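Local coordinates for protein CDA peptide synthetase I (Streptomyces coelicolor, PDB 5DU9) that belongs to a peptide synthetase assembly line, of which this fragment is the condensation domain, built on a CoA-dependent acyltransferase-like fold, at residues A[97-109]-A[135-147]. The protein carries 1 engineered substitution. Numbering follows the deposited sequence.
Sequences PYTPVLLRHIDLS and PGLSSHALFTLGG
His105 and Thr144, two positions apart in register on neighbouring parallel strands, meet through a nearly straight hydrogen bond of 2.7 Å between NE2 and OG1, in which either may be the donor. OG1 lies in the plane of the imidazole, at its edge, and the same edge also meets Leu142 O, which lies near the ring plane 3.4 Å from His105 CD2. The ring gets there because CG stands opposite the backbone N (chi1 -177°) and is thus carried along the strand toward Thr144. Asp107 OD1 approaches the CB of Thr144, and is itself gripped twice by Ser109: by OG on its syn lone pair and by the backbone N, which closes an Asx turn where the strand ends.

On the other face of the sheet Ile106 and Phe143 run side by side in the same direction, Ile106 CD1 reaching Phe143 CE1 at 3.5 Å. Leu108 CD1 continues this apolar row at CD1 of the same ring.

Between the two faces runs the parallel ladder: Arg104 O accepts from Leu142 N at 2.7 Å, and Leu142 O accepts from Ile106 N at 2.9 Å. Toward the start of the strands, where the chains splay, a water bridges Leu102 O and His140 N, and a second links Arg104 NE with Ser139 OG and His140 O. Farther back, Pro135 CB packs 3.5 Å from Thr99 OG1, a hydroxyl whose hydrogen bond goes to Cys80 O.

The pair illustrates a beta-alpha-beta crossover: helix 114-126 connects the strands and sets Trp121 edge-to-face on Phe143, while helix 46-58 lies on the opposite face, its His46 stacked on His105. Strand 103-107 is outermost in its sheet, and strand 138-146 pairs antiparallel with strand 149-157 beyond.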
# COMPACT_ATOMS: atom_id res chain seq x y z
N PRO A 97 -10.45 -22.07 -17.63
CA PRO A 97 -9.40 -21.22 -18.21
C PRO A 97 -8.06 -21.36 -17.50
O PRO A 97 -8.03 -21.58 -16.29
CB PRO A 97 -9.97 -19.81 -18.03
CG PRO A 97 -10.90 -19.91 -16.88
CD PRO A 97 -11.51 -21.28 -16.98
N TYR A 98 -6.97 -21.26 -18.25
CA TYR A 98 -5.63 -21.20 -17.68
C TYR A 98 -5.29 -19.74 -17.38
O TYR A 98 -5.65 -18.85 -18.15
CB TYR A 98 -4.58 -21.77 -18.64
CG TYR A 98 -4.59 -23.28 -18.79
CD1 TYR A 98 -4.35 -24.11 -17.70
CD2 TYR A 98 -4.80 -23.87 -20.03
CE1 TYR A 98 -4.35 -25.49 -17.84
CE2 TYR A 98 -4.80 -25.24 -20.18
CZ TYR A 98 -4.57 -26.05 -19.08
OH TYR A 98 -4.56 -27.42 -19.23
N THR A 99 -4.60 -19.50 -16.28
CA THR A 99 -4.07 -18.18 -16.02
C THR A 99 -3.00 -17.88 -17.07
O THR A 99 -2.03 -18.63 -17.19
CB THR A 99 -3.46 -18.06 -14.61
OG1 THR A 99 -4.50 -18.13 -13.64
CG2 THR A 99 -2.71 -16.73 -14.44
N PRO A 100 -3.17 -16.79 -17.83
CA PRO A 100 -2.10 -16.42 -18.76
C PRO A 100 -0.94 -15.75 -18.03
O PRO A 100 -1.15 -15.10 -17.01
CB PRO A 100 -2.79 -15.44 -19.71
CG PRO A 100 -3.85 -14.82 -18.89
CD PRO A 100 -4.32 -15.88 -17.93
N VAL A 101 0.27 -15.93 -18.55
CA VAL A 101 1.44 -15.27 -17.98
C VAL A 101 2.23 -14.61 -19.09
O VAL A 101 2.63 -15.25 -20.07
CB VAL A 101 2.34 -16.25 -17.22
CG1 VAL A 101 3.45 -15.48 -16.51
CG2 VAL A 101 1.53 -17.07 -16.22
N LEU A 102 2.45 -13.31 -18.92
CA LEU A 102 3.15 -12.51 -19.91
C LEU A 102 4.05 -11.49 -19.23
O LEU A 102 3.58 -10.69 -18.42
CB LEU A 102 2.15 -11.80 -20.83
CG LEU A 102 2.73 -10.79 -21.82
CD1 LEU A 102 3.58 -11.50 -22.87
CD2 LEU A 102 1.62 -9.98 -22.47
N LEU A 103 5.33 -11.53 -19.57
CA LEU A 103 6.26 -10.47 -19.19
C LEU A 103 6.63 -9.68 -20.43
O LEU A 103 7.34 -10.17 -21.31
CB LEU A 103 7.51 -11.04 -18.53
CG LEU A 103 8.57 -9.98 -18.17
CD1 LEU A 103 8.03 -9.00 -17.14
CD2 LEU A 103 9.84 -10.64 -17.67
N ARG A 104 6.12 -8.46 -20.52
CA ARG A 104 6.45 -7.59 -21.64
C ARG A 104 7.89 -7.11 -21.50
O ARG A 104 8.37 -6.89 -20.38
CB ARG A 104 5.50 -6.40 -21.71
CG ARG A 104 4.04 -6.75 -21.90
CD ARG A 104 3.22 -5.49 -22.09
NE ARG A 104 1.78 -5.75 -22.11
CZ ARG A 104 1.06 -6.01 -23.20
NH1 ARG A 104 1.65 -6.07 -24.39
NH2 ARG A 104 -0.24 -6.22 -23.10
N HIS A 105 8.57 -6.95 -22.63
CA HIS A 105 9.85 -6.26 -22.66
C HIS A 105 9.73 -5.01 -23.51
O HIS A 105 9.51 -5.09 -24.72
CB HIS A 105 10.96 -7.14 -23.21
CG HIS A 105 12.30 -6.48 -23.19
ND1 HIS A 105 13.30 -6.76 -24.09
CD2 HIS A 105 12.81 -5.53 -22.36
CE1 HIS A 105 14.36 -6.02 -23.83
NE2 HIS A 105 14.09 -5.27 -22.78
N ILE A 106 9.87 -3.87 -22.86
CA ILE A 106 9.80 -2.58 -23.53
C ILE A 106 11.17 -1.92 -23.47
O ILE A 106 11.60 -1.46 -22.41
CB ILE A 106 8.73 -1.68 -22.89
CG1 ILE A 106 7.37 -2.36 -23.00
CG2 ILE A 106 8.71 -0.31 -23.56
CD1 ILE A 106 6.25 -1.65 -22.30
N ASP A 107 11.85 -1.90 -24.61
CA ASP A 107 13.20 -1.35 -24.70
C ASP A 107 13.14 0.15 -24.96
O ASP A 107 12.90 0.58 -26.09
CB ASP A 107 13.99 -2.06 -25.80
CG ASP A 107 15.46 -1.67 -25.81
OD1 ASP A 107 15.84 -0.73 -25.09
OD2 ASP A 107 16.23 -2.31 -26.55
N LEU A 108 13.35 0.93 -23.91
CA LEU A 108 13.38 2.39 -24.03
C LEU A 108 14.82 2.90 -24.04
O LEU A 108 15.07 4.09 -23.91
CB LEU A 108 12.60 3.03 -22.88
CG LEU A 108 11.12 2.64 -22.83
CD1 LEU A 108 10.45 3.16 -21.56
CD2 LEU A 108 10.38 3.14 -24.06
N SER A 109 15.78 1.98 -24.21
CA SER A 109 17.17 2.36 -24.35
C SER A 109 17.37 3.00 -25.72
O SER A 109 17.43 2.31 -26.74
CB SER A 109 18.10 1.15 -24.20
OG SER A 109 18.16 0.40 -25.40
N PRO A 135 -8.91 -15.09 -15.10
CA PRO A 135 -7.84 -15.34 -14.13
C PRO A 135 -6.52 -14.66 -14.49
O PRO A 135 -6.24 -14.44 -15.67
CB PRO A 135 -7.69 -16.86 -14.15
CG PRO A 135 -8.14 -17.27 -15.50
CD PRO A 135 -9.24 -16.31 -15.87
N GLY A 136 -5.72 -14.33 -13.48
CA GLY A 136 -4.45 -13.67 -13.70
C GLY A 136 -4.62 -12.17 -13.72
O GLY A 136 -4.43 -11.51 -14.75
N LEU A 137 -4.99 -11.62 -12.57
CA LEU A 137 -5.37 -10.22 -12.47
C LEU A 137 -4.15 -9.35 -12.21
O LEU A 137 -4.08 -8.61 -11.23
CB LEU A 137 -6.42 -10.05 -11.38
CG LEU A 137 -7.74 -10.72 -11.78
CD1 LEU A 137 -8.58 -11.07 -10.57
CD2 LEU A 137 -8.52 -9.82 -12.73
N SER A 138 -3.17 -9.45 -13.10
CA SER A 138 -1.98 -8.64 -13.00
C SER A 138 -1.40 -8.35 -14.37
O SER A 138 -1.81 -8.94 -15.38
CB SER A 138 -0.93 -9.33 -12.12
OG SER A 138 -0.49 -10.55 -12.69
N SER A 139 -0.47 -7.41 -14.40
CA SER A 139 0.17 -6.94 -15.62
C SER A 139 1.65 -6.73 -15.31
O SER A 139 1.98 -6.07 -14.33
CB SER A 139 -0.49 -5.65 -16.11
OG SER A 139 0.10 -5.18 -17.30
N HIS A 140 2.51 -7.29 -16.15
CA HIS A 140 3.95 -7.29 -15.89
C HIS A 140 4.73 -6.75 -17.07
O HIS A 140 4.50 -7.17 -18.21
CB HIS A 140 4.43 -8.71 -15.56
CG HIS A 140 3.69 -9.35 -14.42
ND1 HIS A 140 4.26 -9.53 -13.18
CD2 HIS A 140 2.44 -9.84 -14.34
CE1 HIS A 140 3.39 -10.11 -12.38
NE2 HIS A 140 2.27 -10.31 -13.06
N ALA A 141 5.64 -5.83 -16.80
CA ALA A 141 6.51 -5.31 -17.84
C ALA A 141 7.92 -5.05 -17.32
O ALA A 141 8.10 -4.53 -16.23
CB ALA A 141 5.93 -4.02 -18.42
N LEU A 142 8.90 -5.45 -18.13
CA LEU A 142 10.29 -5.12 -17.88
C LEU A 142 10.70 -4.03 -18.85
O LEU A 142 10.64 -4.22 -20.07
CB LEU A 142 11.18 -6.36 -18.05
CG LEU A 142 12.69 -6.12 -17.86
CD1 LEU A 142 13.00 -5.82 -16.40
CD2 LEU A 142 13.49 -7.31 -18.36
N PHE A 143 11.10 -2.88 -18.32
CA PHE A 143 11.61 -1.79 -19.14
C PHE A 143 13.14 -1.80 -19.14
O PHE A 143 13.76 -1.98 -18.09
CB PHE A 143 11.11 -0.44 -18.63
CG PHE A 143 9.62 -0.28 -18.69
CD1 PHE A 143 9.02 0.26 -19.81
CD2 PHE A 143 8.83 -0.65 -17.62
CE1 PHE A 143 7.65 0.41 -19.87
CE2 PHE A 143 7.46 -0.50 -17.67
CZ PHE A 143 6.87 0.04 -18.79
N THR A 144 13.73 -1.62 -20.32
CA THR A 144 15.15 -1.32 -20.43
C THR A 144 15.28 0.20 -20.57
O THR A 144 14.65 0.79 -21.45
CB THR A 144 15.80 -2.03 -21.63
OG1 THR A 144 15.63 -3.45 -21.50
CG2 THR A 144 17.29 -1.71 -21.70
N LEU A 145 16.08 0.82 -19.72
CA LEU A 145 16.14 2.28 -19.65
C LEU A 145 17.43 2.90 -20.18
O LEU A 145 17.56 4.12 -20.23
CB LEU A 145 15.95 2.74 -18.21
CG LEU A 145 14.65 2.32 -17.53
CD1 LEU A 145 14.60 2.92 -16.13
CD2 LEU A 145 13.44 2.74 -18.34
N GLY A 146 18.39 2.07 -20.57
CA GLY A 146 19.68 2.58 -20.98
C GLY A 146 20.61 2.70 -19.79
O GLY A 146 20.16 2.81 -18.65
N GLY A 147 21.92 2.69 -20.05
CA GLY A 147 22.89 2.62 -18.98
C GLY A 147 22.84 1.27 -18.28
O GLY A 147 23.42 1.09 -17.21
O HOH W 1 1.42 -9.13 -18.11
O HOH W 2 2.04 -6.02 -19.19